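Local structure of nigritoxine (Vibrio nigripulchritudo, 5M41) at residues G98-L103 with S117-I122; Q129-W134 with G162-K167. The protein acts as a bacterial toxin against crustaceans and insects, and has a previously undescribed fold. All coordinates share one frame; numbering follows the deposited sequence.

Contact 1: residues G98-L103 with S117-I122; sequences GILVNL and SDFNNI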
ATOM      1  N   GLY A  98      19.331  36.903  39.743  1.00 49.57           N
ATOM      2  CA  GLY A  98      19.724  35.859  38.799  1.00 48.67           C
ATOM      3  C   GLY A  98      18.703  35.744  37.677  1.00 50.06           C
ATOM      4  O   GLY A  98      18.199  36.763  37.184  1.00 48.82           O
ATOM      5  N   ILE A  99      18.384  34.508  37.276  1.00 46.34           N
ATOM      6  CA  ILE A  99      17.613  34.285  36.057  1.00 45.32           C
ATOM      7  C   ILE A  99      16.389  33.408  36.327  1.00 43.79           C
ATOM      8  O   ILE A  99      16.522  32.313  36.876  1.00 41.94           O
ATOM      9  CB  ILE A  99      18.495  33.651  34.955  1.00 46.96           C
ATOM     10  CG1 ILE A  99      19.618  34.621  34.534  1.00 48.51           C
ATOM     11  CG2 ILE A  99      17.647  33.244  33.751  1.00 45.88           C
ATOM     12  CD1 ILE A  99      20.491  34.097  33.414  1.00 49.01           C
ATOM     13  N   LEU A 100      15.221  33.924  35.953  1.00 42.41           N
ATOM     14  CA  LEU A 100      13.968  33.212  36.024  1.00 42.75           C
ATOM     15  C   LEU A 100      13.775  32.504  34.693  1.00 41.94           C
ATOM     16  O   LEU A 100      13.809  33.151  33.652  1.00 43.97           O
ATOM     17  CB  LEU A 100      12.809  34.198  36.248  1.00 41.74           C
ATOM     18  CG  LEU A 100      11.418  33.575  36.132  1.00 40.54           C
ATOM     19  CD1 LEU A 100      11.183  32.566  37.261  1.00 38.93           C
ATOM     20  CD2 LEU A 100      10.371  34.675  36.182  1.00 39.77           C
ATOM     21  N   VAL A 101      13.606  31.184  34.734  1.00 40.51           N
ATOM     22  CA  VAL A 101      13.362  30.398  33.515  1.00 37.68           C
ATOM     23  C   VAL A 101      11.890  29.961  33.440  1.00 37.63           C
ATOM     24  O   VAL A 101      11.316  29.525  34.452  1.00 38.00           O
ATOM     25  CB  VAL A 101      14.309  29.184  33.441  1.00 38.20           C
ATOM     26  CG1 VAL A 101      14.009  28.335  32.197  1.00 35.45           C
ATOM     27  CG2 VAL A 101      15.783  29.663  33.411  1.00 36.90           C
ATOM     28  N   ASN A 102      11.286  30.122  32.256  1.00 36.86           N
ATOM     29  CA  ASN A 102       9.976  29.574  31.914  1.00 36.87           C
ATOM     30  C   ASN A 102      10.156  28.796  30.616  1.00 36.84           C
ATOM     31  O   ASN A 102      10.180  29.362  29.517  1.00 36.09           O
ATOM     32  CB  ASN A 102       8.909  30.683  31.734  1.00 37.06           C
ATOM     33  CG  ASN A 102       7.517  30.128  31.403  1.00 39.21           C
ATOM     34  OD1 ASN A 102       7.322  28.902  31.240  1.00 35.61           O
ATOM     35  ND2 ASN A 102       6.540  31.028  31.269  1.00 37.20           N
ATOM     36  N   LEU A 103      10.275  27.480  30.742  1.00 35.96           N
ATOM     37  CA  LEU A 103      10.558  26.659  29.569  1.00 35.12           C
ATOM     38  C   LEU A 103       9.437  26.684  28.546  1.00 35.10           C
ATOM     39  O   LEU A 103       9.659  26.339  27.377  1.00 36.05           O
ATOM     40  CB  LEU A 103      10.879  25.218  29.974  1.00 33.91           C
ATOM     41  CG  LEU A 103      12.060  25.012  30.917  1.00 33.89           C
ATOM     42  CD1 LEU A 103      12.053  23.566  31.381  1.00 32.90           C
ATOM     43  CD2 LEU A 103      13.397  25.361  30.250  1.00 33.95           C
ATOM     44  N   SER A 117      11.466  44.442  41.716  1.00 63.14           N
ATOM     45  CA  SER A 117      10.489  45.011  40.783  1.00 63.80           C
ATOM     46  C   SER A 117      10.425  44.279  39.449  1.00 61.74           C
ATOM     47  O   SER A 117       9.398  44.340  38.762  1.00 62.41           O
ATOM     48  CB  SER A 117      10.754  46.508  40.545  1.00 65.56           C
ATOM     49  OG  SER A 117      11.695  46.716  39.495  1.00 68.90           O
ATOM     50  N   ASP A 118      11.513  43.600  39.077  1.00 59.53           N
ATOM     51  CA  ASP A 118      11.532  42.776  37.858  1.00 58.18           C
ATOM     52  C   ASP A 118      10.464  41.662  37.858  1.00 55.69           C
ATOM     53  O   ASP A 118       9.905  41.351  36.815  1.00 55.63           O
ATOM     54  CB  ASP A 118      12.928  42.182  37.613  1.00 59.01           C
ATOM     55  CG  ASP A 118      13.967  43.233  37.180  1.00 62.72           C
ATOM     56  OD1 ASP A 118      13.578  44.252  36.565  1.00 63.55           O
ATOM     57  OD2 ASP A 118      15.182  43.017  37.427  1.00 60.18           O
ATOM     58  N   PHE A 119      10.206  41.059  39.023  1.00 54.88           N
ATOM     59  CA  PHE A 119       9.090  40.101  39.199  1.00 55.09           C
ATOM     60  C   PHE A 119       7.726  40.752  38.928  1.00 58.05           C
ATOM     61  O   PHE A 119       6.834  40.134  38.342  1.00 55.22           O
ATOM     62  CB  PHE A 119       9.107  39.469  40.607  1.00 52.66           C
ATOM     63  CG  PHE A 119      10.135  38.363  40.776  1.00 50.08           C
ATOM     64  CD1 PHE A 119      10.095  37.221  39.978  1.00 50.19           C
ATOM     65  CD2 PHE A 119      11.125  38.463  41.745  1.00 51.65           C
ATOM     66  CE1 PHE A 119      11.034  36.202  40.129  1.00 49.50           C
ATOM     67  CE2 PHE A 119      12.072  37.456  41.910  1.00 50.38           C
ATOM     68  CZ  PHE A 119      12.025  36.317  41.099  1.00 51.18           C
ATOM     69  N   ASN A 120       7.580  42.018  39.330  1.00 59.52           N
ATOM     70  CA  ASN A 120       6.302  42.714  39.192  1.00 62.54           C
ATOM     71  C   ASN A 120       5.900  42.986  37.751  1.00 61.31           C
ATOM     72  O   ASN A 120       4.710  43.075  37.448  1.00 63.41           O
ATOM     73  CB  ASN A 120       6.287  44.001  40.024  1.00 65.25           C
ATOM     74  CG  ASN A 120       6.364  43.716  41.507  1.00 64.92           C
ATOM     75  OD1 ASN A 120       5.377  43.852  42.223  1.00 67.60           O
ATOM     76  ND2 ASN A 120       7.531  43.287  41.972  1.00 65.26           N
ATOM     77  N   ASN A 121       6.894  43.088  36.875  1.00 60.05           N
ATOM     78  CA  ASN A 121       6.683  43.350  35.455  1.00 62.11           C
ATOM     79  C   ASN A 121       6.336  42.104  34.621  1.00 62.68           C
ATOM     80  O   ASN A 121       5.985  42.215  33.443  1.00 63.06           O
ATOM     81  CB  ASN A 121       7.907  44.074  34.877  1.00 65.81           C
ATOM     82  CG  ASN A 121       8.058  45.503  35.417  1.00 70.82           C
ATOM     83  OD1 ASN A 121       7.125  46.082  35.986  1.00 73.86           O
ATOM     84  ND2 ASN A 121       9.234  46.074  35.238  1.00 72.00           N
ATOM     85  N   ILE A 122       6.425  40.926  35.236  1.00 58.49           N
ATOM     86  CA  ILE A 122       6.064  39.683  34.546  1.00 57.71           C
ATOM     87  C   ILE A 122       4.588  39.382  34.720  1.00 55.30           C
ATOM     88  O   ILE A 122       4.130  39.084  35.830  1.00 54.20           O
ATOM     89  CB  ILE A 122       6.932  38.480  34.991  1.00 54.99           C
ATOM     90  CG1 ILE A 122       8.369  38.709  34.517  1.00 55.64           C
ATOM     91  CG2 ILE A 122       6.401  37.190  34.377  1.00 53.92           C
ATOM     92  CD1 ILE A 122       9.403  37.957  35.310  1.00 55.56           C
TER
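Leu-100 meets Ile-122 tip to tip, and the contact is almost wholly the work of one methyl group. CD2 of Leu-100 lies 3.5 Å from CD1 of Ile-122, a close apolar touch between two side chains that both start out facing the opposite segment. The leucine CG is trans to the backbone N (chi1 171°), which carries the branched end off the strand, across a gap of 9.0 Å between the CA atoms of Leu-100 and Phe-119. The same CD2 meets the Phe-119 ring obliquely, 4.3 Å from its CE1, so a single methyl touches both apolar side chains of segment 117-122. All three residues are buried, yet together they hide just 109 Å² between the segments.

Polar bonds act within 117-122 and toward its flanks. Its backbone hydrogen bonds are weak at Asn-120 N and Asn-121 N, but Ile-122 N reaches Phe-119 O at 3.2 Å, closing the turn that brings the phenylalanine and isoleucine to the same leucine. Asp-118 OD2 accepts hydrogen bonds from the backbone N of Gln-114 and of Gln-115, holding the approach to the short helix. On the strand, the side chain of Asn-102 is gripped at both ends: OD1 by Asn-104 N, ND2 by Ser-126 O.

Strand 98-102 is an inner strand of a five-stranded antiparallel sheet, between 86-90 and 110-113, and its residues alternate in the usual way. Ile-99 and Val-101 pack on helix 34-54, while Leu-100 turns to the other face, beside Met-86 and Phe-88, where the short helix 117-120 lies against the sheet with Phe-119 on Phe-88 and Ile-113.

Contact 2: residues Q129-W134 with G162-K167; sequences QNFTSW and GYFNQK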
ATOM      1  N   GLN A 129      -0.321  30.532  33.068  1.00 41.72           N
ATOM      2  CA  GLN A 129      -0.728  29.152  32.702  1.00 43.29           C
ATOM      3  C   GLN A 129      -0.002  28.086  33.507  1.00 38.70           C
ATOM      4  O   GLN A 129      -0.443  26.954  33.570  1.00 36.83           O
ATOM      5  CB  GLN A 129      -0.306  28.863  31.261  1.00 46.03           C
ATOM      6  CG  GLN A 129      -1.345  29.075  30.207  1.00 50.55           C
ATOM      7  CD  GLN A 129      -0.732  28.988  28.816  1.00 49.47           C
ATOM      8  OE1 GLN A 129       0.425  28.562  28.625  1.00 47.30           O
ATOM      9  NE2 GLN A 129      -1.500  29.423  27.832  1.00 56.23           N
ATOM     10  N   ASN A 130       1.164  28.434  34.032  1.00 37.21           N
ATOM     11  CA  ASN A 130       2.000  27.479  34.755  1.00 35.37           C
ATOM     12  C   ASN A 130       1.523  27.198  36.171  1.00 36.00           C
ATOM     13  O   ASN A 130       2.113  26.353  36.878  1.00 34.89           O
ATOM     14  CB  ASN A 130       3.451  27.950  34.753  1.00 34.24           C
ATOM     15  CG  ASN A 130       4.129  27.766  33.401  1.00 35.06           C
ATOM     16  OD1 ASN A 130       3.792  26.856  32.664  1.00 35.57           O
ATOM     17  ND2 ASN A 130       5.113  28.608  33.089  1.00 32.89           N
ATOM     18  N   PHE A 131       0.442  27.885  36.576  1.00 34.72           N
ATOM     19  CA  PHE A 131      -0.139  27.720  37.892  1.00 35.10           C
ATOM     20  C   PHE A 131      -1.477  26.998  37.803  1.00 35.40           C
ATOM     21  O   PHE A 131      -2.207  27.172  36.839  1.00 36.28           O
ATOM     22  CB  PHE A 131      -0.279  29.098  38.575  1.00 35.52           C
ATOM     23  CG  PHE A 131       1.055  29.784  38.802  1.00 37.46           C
ATOM     24  CD1 PHE A 131       1.829  29.498  39.932  1.00 36.88           C
ATOM     25  CD2 PHE A 131       1.554  30.692  37.863  1.00 36.87           C
ATOM     26  CE1 PHE A 131       3.057  30.127  40.131  1.00 38.27           C
ATOM     27  CE2 PHE A 131       2.788  31.306  38.044  1.00 38.74           C
ATOM     28  CZ  PHE A 131       3.546  31.021  39.182  1.00 38.16           C
ATOM     29  N   THR A 132      -1.791  26.178  38.800  1.00 35.64           N
ATOM     30  CA  THR A 132      -3.087  25.504  38.856  1.00 37.11           C
ATOM     31  C   THR A 132      -4.215  26.520  39.061  1.00 39.03           C
ATOM     32  O   THR A 132      -3.946  27.691  39.382  1.00 37.25           O
ATOM     33  CB  THR A 132      -3.130  24.479  40.001  1.00 38.33           C
ATOM     34  OG1 THR A 132      -3.052  25.168  41.267  1.00 37.99           O
ATOM     35  CG2 THR A 132      -1.964  23.417  39.870  1.00 36.39           C
ATOM     36  N   SER A 133      -5.471  26.083  38.891  1.00 39.28           N
ATOM     37  CA  SER A 133      -6.628  26.932  39.241  1.00 43.41           C
ATOM     38  C   SER A 133      -6.544  27.448  40.662  1.00 44.36           C
ATOM     39  O   SER A 133      -6.741  28.648  40.910  1.00 46.01           O
ATOM     40  CB  SER A 133      -7.933  26.172  39.099  1.00 44.62           C
ATOM     41  OG  SER A 133      -8.072  25.762  37.777  1.00 48.11           O
ATOM     42  N   TRP A 134      -6.225  26.544  41.588  1.00 42.88           N
ATOM     43  CA  TRP A 134      -6.029  26.904  42.993  1.00 44.15           C
ATOM     44  C   TRP A 134      -4.966  27.958  43.193  1.00 44.91           C
ATOM     45  O   TRP A 134      -5.153  28.895  43.974  1.00 46.00           O
ATOM     46  CB  TRP A 134      -5.678  25.647  43.787  1.00 44.45           C
ATOM     47  CG  TRP A 134      -5.417  25.897  45.252  1.00 44.32           C
ATOM     48  CD1 TRP A 134      -4.192  25.906  45.903  1.00 45.53           C
ATOM     49  CD2 TRP A 134      -6.401  26.215  46.282  1.00 44.47           C
ATOM     50  NE1 TRP A 134      -4.344  26.174  47.231  1.00 44.42           N
ATOM     51  CE2 TRP A 134      -5.653  26.361  47.527  1.00 45.14           C
ATOM     52  CE3 TRP A 134      -7.784  26.368  46.300  1.00 46.17           C
ATOM     53  CZ2 TRP A 134      -6.274  26.659  48.726  1.00 46.70           C
ATOM     54  CZ3 TRP A 134      -8.403  26.687  47.519  1.00 47.71           C
ATOM     55  CH2 TRP A 134      -7.663  26.820  48.703  1.00 47.23           C
ATOM     56  N   GLY A 162       4.870  39.678  41.171  1.00 53.84           N
ATOM     57  CA  GLY A 162       5.371  40.451  42.311  1.00 52.36           C
ATOM     58  C   GLY A 162       5.425  39.667  43.607  1.00 52.64           C
ATOM     59  O   GLY A 162       6.355  39.833  44.403  1.00 52.91           O
ATOM     60  N   TYR A 163       4.458  38.773  43.802  1.00 52.78           N
ATOM     61  CA  TYR A 163       4.401  37.979  45.039  1.00 54.40           C
ATOM     62  C   TYR A 163       5.596  37.031  45.258  1.00 51.97           C
ATOM     63  O   TYR A 163       5.838  36.582  46.380  1.00 51.68           O
ATOM     64  CB  TYR A 163       3.066  37.228  45.168  1.00 54.59           C
ATOM     65  CG  TYR A 163       2.888  36.052  44.229  1.00 55.91           C
ATOM     66  CD1 TYR A 163       3.057  34.741  44.685  1.00 57.07           C
ATOM     67  CD2 TYR A 163       2.522  36.246  42.892  1.00 56.48           C
ATOM     68  CE1 TYR A 163       2.884  33.655  43.832  1.00 54.99           C
ATOM     69  CE2 TYR A 163       2.350  35.168  42.034  1.00 57.76           C
ATOM     70  CZ  TYR A 163       2.525  33.877  42.513  1.00 56.62           C
ATOM     71  OH  TYR A 163       2.338  32.811  41.670  1.00 56.57           O
ATOM     72  N   PHE A 164       6.355  36.753  44.202  1.00 51.58           N
ATOM     73  CA  PHE A 164       7.567  35.941  44.323  1.00 50.41           C
ATOM     74  C   PHE A 164       8.583  36.614  45.267  1.00 54.31           C
ATOM     75  O   PHE A 164       9.457  35.959  45.823  1.00 53.63           O
ATOM     76  CB  PHE A 164       8.190  35.697  42.937  1.00 49.14           C
ATOM     77  CG  PHE A 164       7.662  34.473  42.212  1.00 47.55           C
ATOM     78  CD1 PHE A 164       6.305  34.122  42.256  1.00 46.35           C
ATOM     79  CD2 PHE A 164       8.531  33.684  41.448  1.00 46.81           C
ATOM     80  CE1 PHE A 164       5.833  32.996  41.574  1.00 46.30           C
ATOM     81  CE2 PHE A 164       8.063  32.560  40.753  1.00 44.78           C
ATOM     82  CZ  PHE A 164       6.713  32.218  40.820  1.00 45.43           C
ATOM     83  N   ASN A 165       8.449  37.925  45.470  1.00 56.74           N
ATOM     84  CA  ASN A 165       9.354  38.650  46.367  1.00 59.21           C
ATOM     85  C   ASN A 165       9.166  38.354  47.848  1.00 62.45           C
ATOM     86  O   ASN A 165      10.076  38.578  48.644  1.00 65.74           O
ATOM     87  CB  ASN A 165       9.256  40.149  46.117  1.00 60.33           C
ATOM     88  CG  ASN A 165       9.847  40.534  44.796  1.00 59.22           C
ATOM     89  OD1 ASN A 165      11.018  40.264  44.539  1.00 61.77           O
ATOM     90  ND2 ASN A 165       9.040  41.142  43.935  1.00 60.60           N
ATOM     91  N   GLN A 166       7.995  37.848  48.212  1.00 63.72           N
ATOM     92  CA  GLN A 166       7.705  37.530  49.608  1.00 68.10           C
ATOM     93  C   GLN A 166       7.976  36.064  49.934  1.00 67.82           C
ATOM     94  O   GLN A 166       8.024  35.680  51.109  1.00 69.76           O
ATOM     95  CB  GLN A 166       6.264  37.899  49.944  1.00 70.41           C
ATOM     96  CG  GLN A 166       5.972  39.381  49.737  1.00 79.87           C
ATOM     97  CD  GLN A 166       4.641  39.607  49.041  1.00 85.37           C
ATOM     98  OE1 GLN A 166       3.704  38.809  49.184  1.00 84.89           O
ATOM     99  NE2 GLN A 166       4.551  40.694  48.273  1.00 86.23           N
ATOM    100  N   LYS A 167       8.184  35.255  48.900  1.00 65.12           N
ATOM    101  CA  LYS A 167       8.367  33.820  49.109  1.00 64.30           C
ATOM    102  C   LYS A 167       9.829  33.426  49.190  1.00 62.66           C
ATOM    103  O   LYS A 167      10.712  34.080  48.623  1.00 62.20           O
ATOM    104  CB  LYS A 167       7.620  33.002  48.048  1.00 65.03           C
ATOM    105  CG  LYS A 167       6.117  32.916  48.290  1.00 63.98           C
ATOM    106  CD  LYS A 167       5.422  32.262  47.115  1.00 64.79           C
ATOM    107  CE  LYS A 167       3.926  32.131  47.332  1.00 65.65           C
ATOM    108  NZ  LYS A 167       3.567  31.130  48.367  1.00 67.35           N
TER
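Tyr-163 sets its hydroxyl over one face of the Phe-131 ring, near the rim: OH is 3.2 Å from CE1 and 3.3 Å from CZ of the phenylalanine. This is the tight part. From the tyrosine's side, Phe-131 CE1 lies close to the plane of its ring, beyond the hydroxyl edge, so the tyrosine points at the phenylalanine face. Phe-164 comes edge to edge, each CZ lying near the plane of the other ring, 3.8 Å between CZ of Phe-164 and CZ of Phe-131. The two neighbours also touch each other, with Phe-164 CD1 standing 3.7 Å above the Tyr-163 ring, toward its rim. Tyr-163 has CG between the backbone N and the carbonyl carbon (chi1 72°), which turns its ring toward Phe-131.

The aromatic pair sits on a 3-10 turn that leads toward strand 170-173, with backbone bonds such as Asn-165 N to Gly-162 O at 3.0 Å. Across from it, Thr-132 is the N-cap of helix 133-136: its OG1 caps a backbone N of the first turn, while Glu-135 OE1 accepts from the backbone N of Thr-132, the reciprocal pair of a capping box.

Beyond the rings the contact loosens. Lys-167 lays CE along the edge of the Tyr-163 ring in an exposed position, and Ser-133 is exposed too, although its OG bonds Glu-192, a ligand of the magnesium ion.

How the contacts relate
From the N terminus, the chain runs up strand 98-102, turns into 110-113, and reaches helix 117-120, where contact 1 closes a loop of 13 intervening residues. Only then does contact 2 open, so the two follow in series: after helix 125-128, the loop from 129-134 back to 162-167 spans 27 residues, 17 of them absent from the model, before strand 170-173 joins the far edge of the same five-stranded sheet. The centres of contact 1 and contact 2 are about 12 Å apart. Asn-102 OD1 and Asn-130 ND2, 2.9 Å apart, link the first segments by a hydrogen bond, and Asn-165 packs on Phe-119 and Asn-120, joining the second ones.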